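Local coordinates for legionella ubiquitin-specific protease A domain-containing protein (Legionella pneumophila subsp. pneumophila, PDB 5DGG) that probably acts as a ubiquitin-specific cysteine protease of the CA clan of peptidases, at residues A[62-70]-A[81-89]. Numbering follows the deposited sequence.
Sequences GHWRGVYLS and YDLELFDPY
His63 drives NE2 almost straight at the carboxylate of Asp87, with 2.7 Å from NE2 to OD1 and 166° at the hydrogen. The oxygen sits close to the imidazole plane; ring and carboxylate are nearly perpendicular, and NE2 reaches OD1 from 36° above the carboxylate plane. From the other face of that plane comes the backbone N of Tyr89, 2.9 Å from Asp87 OD1, closing an Asx turn. The turn brings the Tyr89 ring under the imidazole edge: His63 CE1 points at the middle of the phenol face in an edge-to-face pair, centroids 4.4 Å apart.

The second oxygen, Asp87 OD2, accepts from Arg65 NE, 2.9 Å away, in a salt bridge that comes in steeply above the carboxylate plane. With the chain extended from CG to NE (chi2 178°), Arg65 runs alongside Asp87; its NH2 lies over one imidazole face near the rim, and His63 CD2 sits over the guanidinium centre.

Behind this cluster, strands 65-70 and 81-86 form an antiparallel hairpin at the middle of a mixed sheet. Gly66–Phe86, Tyr68–Glu84 and Ser70–Asp82 are its hydrogen-bonded pairs. On the face of Val67, Leu83 and Leu85, Val67 CG1 reaches Leu83 CD1 at 3.7 Å, and helix 98-108 covers them through Val101. On the opposite face the Tyr68 ring edge meets Phe86 CB; here helix 132-146 supplies Ser140 to Tyr68 OH, and Tyr139 and Lys143 to the Glu84 carboxylate.

Strand pairing brings together His63, just before one strand, and Asp87, just after the other; the bonds with Arg65 and the Asx turn set their geometry. Cysteine proteases use His-carboxylate hydrogen bonds of this kind, so with the family assignment the pair is consistent with, but does not establish, part of an active site.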
ATOM      1  N   GLY A  62      -7.952  -9.471   4.144  1.00 30.90           N
ATOM      2  CA  GLY A  62      -9.149  -9.533   3.339  1.00 31.96           C
ATOM      3  C   GLY A  62      -9.189  -8.539   2.204  1.00 31.96           C
ATOM      4  O   GLY A  62      -8.536  -8.754   1.226  1.00 31.54           O
ATOM      5  N   HIS A  63      -9.965  -7.456   2.353  1.00 30.17           N
ATOM      6  CA  HIS A  63     -10.034  -6.396   1.390  1.00 29.91           C
ATOM      7  C   HIS A  63      -8.775  -5.478   1.510  1.00 27.31           C
ATOM      8  O   HIS A  63      -8.850  -4.431   2.125  1.00 25.63           O
ATOM      9  CB  HIS A  63     -11.329  -5.605   1.656  1.00 30.22           C
ATOM     10  CG  HIS A  63     -11.658  -4.576   0.614  1.00 32.22           C
ATOM     11  ND1 HIS A  63     -12.831  -4.599  -0.116  1.00 32.60           N
ATOM     12  CD2 HIS A  63     -10.950  -3.521   0.145  1.00 30.62           C
ATOM     13  CE1 HIS A  63     -12.856  -3.566  -0.929  1.00 33.23           C
ATOM     14  NE2 HIS A  63     -11.718  -2.907  -0.805  1.00 31.82           N
ATOM     15  N   TRP A  64      -7.657  -5.892   0.917  1.00 24.90           N
ATOM     16  CA  TRP A  64      -6.401  -5.151   0.995  1.00 24.83           C
ATOM     17  C   TRP A  64      -6.567  -3.741   0.477  1.00 24.08           C
ATOM     18  O   TRP A  64      -7.267  -3.508  -0.513  1.00 24.67           O
ATOM     19  CB  TRP A  64      -5.296  -5.866   0.202  1.00 25.65           C
ATOM     20  CG  TRP A  64      -4.919  -7.186   0.861  1.00 26.56           C
ATOM     21  CD1 TRP A  64      -5.315  -8.448   0.479  1.00 27.21           C
ATOM     22  CD2 TRP A  64      -4.087  -7.347   1.987  1.00 25.09           C
ATOM     23  NE1 TRP A  64      -4.782  -9.390   1.325  1.00 27.93           N
ATOM     24  CE2 TRP A  64      -4.007  -8.747   2.254  1.00 27.96           C
ATOM     25  CE3 TRP A  64      -3.390  -6.462   2.795  1.00 25.15           C
ATOM     26  CZ2 TRP A  64      -3.277  -9.262   3.317  1.00 29.16           C
ATOM     27  CZ3 TRP A  64      -2.623  -6.979   3.820  1.00 28.25           C
ATOM     28  CH2 TRP A  64      -2.593  -8.376   4.097  1.00 26.80           C
ATOM     29  N   ARG A  65      -5.963  -2.814   1.200  1.00 22.26           N
ATOM     30  CA  ARG A  65      -5.878  -1.425   0.830  1.00 21.51           C
ATOM     31  C   ARG A  65      -4.446  -0.920   1.012  1.00 21.00           C
ATOM     32  O   ARG A  65      -3.613  -1.542   1.674  1.00 21.31           O
ATOM     33  CB  ARG A  65      -6.858  -0.599   1.682  1.00 22.36           C
ATOM     34  CG  ARG A  65      -8.328  -0.886   1.418  1.00 24.00           C
ATOM     35  CD  ARG A  65      -9.218  -0.068   2.339  1.00 26.26           C
ATOM     36  NE  ARG A  65     -10.618  -0.408   2.180  1.00 27.93           N
ATOM     37  CZ  ARG A  65     -11.268  -1.367   2.856  1.00 29.01           C
ATOM     38  NH1 ARG A  65     -10.688  -2.116   3.769  1.00 29.53           N
ATOM     39  NH2 ARG A  65     -12.536  -1.569   2.606  1.00 31.74           N
ATOM     40  N   GLY A  66      -4.140   0.195   0.386  1.00 20.20           N
ATOM     41  CA  GLY A  66      -2.815   0.773   0.480  1.00 20.54           C
ATOM     42  C   GLY A  66      -2.821   2.137   1.123  1.00 19.83           C
ATOM     43  O   GLY A  66      -3.742   2.920   0.942  1.00 18.39           O
ATOM     44  N   VAL A  67      -1.824   2.378   1.959  1.00 18.30           N
ATOM     45  CA  VAL A  67      -1.615   3.638   2.591  1.00 18.68           C
ATOM     46  C   VAL A  67      -0.266   4.191   2.167  1.00 19.10           C
ATOM     47  O   VAL A  67       0.772   3.500   2.331  1.00 19.68           O
ATOM     48  CB  VAL A  67      -1.617   3.441   4.119  1.00 18.94           C
ATOM     49  CG1 VAL A  67      -1.225   4.720   4.847  1.00 21.24           C
ATOM     50  CG2 VAL A  67      -2.946   2.922   4.561  1.00 20.59           C
ATOM     51  N   TYR A  68      -0.249   5.412   1.663  1.00 18.82           N
ATOM     52  CA  TYR A  68       0.972   6.059   1.148  1.00 20.13           C
ATOM     53  C   TYR A  68       1.157   7.414   1.787  1.00 19.95           C
ATOM     54  O   TYR A  68       0.377   8.349   1.530  1.00 20.70           O
ATOM     55  CB  TYR A  68       0.968   6.153  -0.397  1.00 19.70           C
ATOM     56  CG  TYR A  68       0.558   4.858  -0.977  1.00 19.36           C
ATOM     57  CD1 TYR A  68       1.493   3.890  -1.208  1.00 19.62           C
ATOM     58  CD2 TYR A  68      -0.773   4.589  -1.289  1.00 18.29           C
ATOM     59  CE1 TYR A  68       1.136   2.660  -1.680  1.00 19.16           C
ATOM     60  CE2 TYR A  68      -1.145   3.363  -1.755  1.00 18.77           C
ATOM     61  CZ  TYR A  68      -0.191   2.394  -1.930  1.00 19.55           C
ATOM     62  OH  TYR A  68      -0.507   1.158  -2.459  1.00 19.83           O
ATOM     63  N   LEU A  69       2.184   7.512   2.627  1.00 19.40           N
ATOM     64  CA  LEU A  69       2.511   8.751   3.326  0.60 21.38           C
ATOM     65  C   LEU A  69       3.701   9.419   2.661  1.00 21.53           C
ATOM     66  O   LEU A  69       4.742   8.769   2.429  1.00 22.26           O
ATOM     67  CB  LEU A  69       2.837   8.468   4.811  0.60 22.46           C
ATOM     68  CG  LEU A  69       3.177   9.662   5.719  0.60 24.33           C
ATOM     69  CD1 LEU A  69       1.996  10.584   5.987  0.60 25.29           C
ATOM     70  CD2 LEU A  69       3.708   9.187   7.069  0.60 25.35           C
ATOM     71  N   SER A  70       3.537  10.688   2.350  1.00 21.67           N
ATOM     72  CA  SER A  70       4.551  11.529   1.749  1.00 23.65           C
ATOM     73  C   SER A  70       4.821  12.652   2.711  1.00 26.00           C
ATOM     74  O   SER A  70       3.897  13.339   3.182  1.00 25.63           O
ATOM     75  CB  SER A  70       4.075  12.149   0.415  1.00 26.62           C
ATOM     76  OG  SER A  70       3.775  11.165  -0.502  1.00 29.71           O
ATOM     77  N   TYR A  81       1.918  16.184   6.266  1.00 30.37           N
ATOM     78  CA  TYR A  81       2.152  14.934   5.637  1.00 25.78           C
ATOM     79  C   TYR A  81       0.949  14.653   4.726  1.00 26.75           C
ATOM     80  O   TYR A  81      -0.191  14.827   5.174  1.00 25.69           O
ATOM     81  CB  TYR A  81       2.180  13.863   6.706  1.00 26.58           C
ATOM     82  CG  TYR A  81       3.255  14.042   7.797  1.00 26.88           C
ATOM     83  CD1 TYR A  81       4.475  13.404   7.695  1.00 27.70           C
ATOM     84  CD2 TYR A  81       3.021  14.805   8.919  1.00 30.23           C
ATOM     85  CE1 TYR A  81       5.477  13.563   8.655  1.00 28.40           C
ATOM     86  CE2 TYR A  81       4.018  14.955   9.906  1.00 32.87           C
ATOM     87  CZ  TYR A  81       5.255  14.332   9.748  1.00 31.44           C
ATOM     88  OH  TYR A  81       6.227  14.496  10.717  1.00 33.28           O
ATOM     89  N   ASP A  82       1.200  14.219   3.490  1.00 24.12           N
ATOM     90  CA  ASP A  82       0.167  13.761   2.579  1.00 23.95           C
ATOM     91  C   ASP A  82      -0.077  12.319   2.826  1.00 23.48           C
ATOM     92  O   ASP A  82       0.865  11.519   2.844  1.00 23.14           O
ATOM     93  CB  ASP A  82       0.585  13.967   1.099  1.00 26.30           C
ATOM     94  CG  ASP A  82       0.145  15.284   0.525  1.00 32.40           C
ATOM     95  OD1 ASP A  82      -0.092  16.240   1.311  1.00 32.90           O
ATOM     96  OD2 ASP A  82       0.025  15.358  -0.749  1.00 38.63           O
ATOM     97  N   LEU A  83      -1.329  11.942   3.005  1.00 21.48           N
ATOM     98  CA  LEU A  83      -1.677  10.590   3.263  1.00 21.21           C
ATOM     99  C   LEU A  83      -2.703  10.093   2.207  1.00 20.92           C
ATOM    100  O   LEU A  83      -3.878  10.521   2.205  1.00 21.37           O
ATOM    101  CB  LEU A  83      -2.289  10.553   4.647  1.00 24.88           C
ATOM    102  CG  LEU A  83      -2.695   9.214   5.148  1.00 28.14           C
ATOM    103  CD1 LEU A  83      -1.443   8.355   5.353  1.00 30.37           C
ATOM    104  CD2 LEU A  83      -3.564   9.360   6.402  1.00 32.47           C
ATOM    105  N   GLU A  84      -2.260   9.269   1.291  1.00 18.82           N
ATOM    106  CA  GLU A  84      -3.158   8.712   0.270  1.00 21.05           C
ATOM    107  C   GLU A  84      -3.670   7.360   0.731  1.00 20.77           C
ATOM    108  O   GLU A  84      -2.874   6.481   1.101  1.00 21.20           O
ATOM    109  CB  GLU A  84      -2.434   8.546  -1.061  1.00 20.51           C
ATOM    110  CG  GLU A  84      -3.257   7.804  -2.089  1.00 23.37           C
ATOM    111  CD  GLU A  84      -2.591   7.608  -3.454  1.00 26.41           C
ATOM    112  OE1 GLU A  84      -1.460   8.120  -3.663  1.00 26.03           O
ATOM    113  OE2 GLU A  84      -3.186   6.876  -4.299  1.00 25.28           O
ATOM    114  N   LEU A  85      -4.978   7.202   0.730  1.00 20.09           N
ATOM    115  CA  LEU A  85      -5.640   5.971   1.100  1.00 20.52           C
ATOM    116  C   LEU A  85      -6.307   5.346  -0.093  1.00 20.44           C
ATOM    117  O   LEU A  85      -7.253   5.906  -0.631  1.00 21.21           O
ATOM    118  CB  LEU A  85      -6.668   6.264   2.202  1.00 23.36           C
ATOM    119  CG  LEU A  85      -6.146   6.970   3.461  1.00 25.49           C
ATOM    120  CD1 LEU A  85      -7.248   7.247   4.513  1.00 25.89           C
ATOM    121  CD2 LEU A  85      -5.013   6.211   4.088  1.00 27.27           C
ATOM    122  N   PHE A  86      -5.756   4.221  -0.573  1.00 20.58           N
ATOM    123  CA  PHE A  86      -6.137   3.570  -1.845  1.00 20.98           C
ATOM    124  C   PHE A  86      -7.013   2.349  -1.570  1.00 20.60           C
ATOM    125  O   PHE A  86      -6.644   1.473  -0.809  1.00 19.24           O
ATOM    126  CB  PHE A  86      -4.882   3.142  -2.617  1.00 21.18           C
ATOM    127  CG  PHE A  86      -5.139   2.249  -3.788  1.00 21.56           C
ATOM    128  CD1 PHE A  86      -5.559   2.772  -4.991  1.00 21.86           C
ATOM    129  CD2 PHE A  86      -4.966   0.872  -3.671  1.00 22.29           C
ATOM    130  CE1 PHE A  86      -5.775   1.943  -6.080  1.00 23.05           C
ATOM    131  CE2 PHE A  86      -5.162   0.052  -4.748  1.00 23.29           C
ATOM    132  CZ  PHE A  86      -5.558   0.593  -5.968  1.00 23.06           C
ATOM    133  N   ASP A  87      -8.177   2.317  -2.190  1.00 21.19           N
ATOM    134  CA  ASP A  87      -9.028   1.152  -2.122  1.00 23.09           C
ATOM    135  C   ASP A  87      -9.243   0.609  -3.552  1.00 22.66           C
ATOM    136  O   ASP A  87      -9.704   1.340  -4.445  1.00 22.59           O
ATOM    137  CB  ASP A  87     -10.338   1.588  -1.492  1.00 23.77           C
ATOM    138  CG  ASP A  87     -11.283   0.441  -1.238  1.00 25.26           C
ATOM    139  OD1 ASP A  87     -11.344  -0.498  -2.050  1.00 26.03           O
ATOM    140  OD2 ASP A  87     -12.012   0.500  -0.224  1.00 28.64           O
ATOM    141  N   PRO A  88      -8.888  -0.674  -3.796  1.00 23.19           N
ATOM    142  CA  PRO A  88      -9.080  -1.288  -5.108  1.00 25.11           C
ATOM    143  C   PRO A  88     -10.491  -1.097  -5.697  1.00 26.45           C
ATOM    144  O   PRO A  88     -10.644  -1.095  -6.931  1.00 29.15           O
ATOM    145  CB  PRO A  88      -8.814  -2.761  -4.825  1.00 24.57           C
ATOM    146  CG  PRO A  88      -7.816  -2.726  -3.725  1.00 23.87           C
ATOM    147  CD  PRO A  88      -8.228  -1.587  -2.870  1.00 23.30           C
ATOM    148  N   TYR A  89     -11.502  -0.919  -4.865  1.00 27.46           N
ATOM    149  CA  TYR A  89     -12.904  -0.820  -5.388  1.00 30.63           C
ATOM    150  C   TYR A  89     -13.200   0.575  -5.882  1.00 33.49           C
ATOM    151  O   TYR A  89     -14.097   0.770  -6.692  1.00 30.21           O
ATOM    152  CB  TYR A  89     -13.971  -1.169  -4.348  1.00 32.26           C
ATOM    153  CG  TYR A  89     -14.256  -2.639  -4.138  1.00 32.37           C
ATOM    154  CD1 TYR A  89     -13.341  -3.618  -4.476  1.00 30.32           C
ATOM    155  CD2 TYR A  89     -15.444  -3.039  -3.541  1.00 35.89           C
ATOM    156  CE1 TYR A  89     -13.579  -4.960  -4.182  1.00 32.45           C
ATOM    157  CE2 TYR A  89     -15.717  -4.380  -3.292  1.00 36.45           C
ATOM    158  CZ  TYR A  89     -14.788  -5.338  -3.626  1.00 34.62           C
ATOM    159  OH  TYR A  89     -15.050  -6.671  -3.363  1.00 35.43           O
TER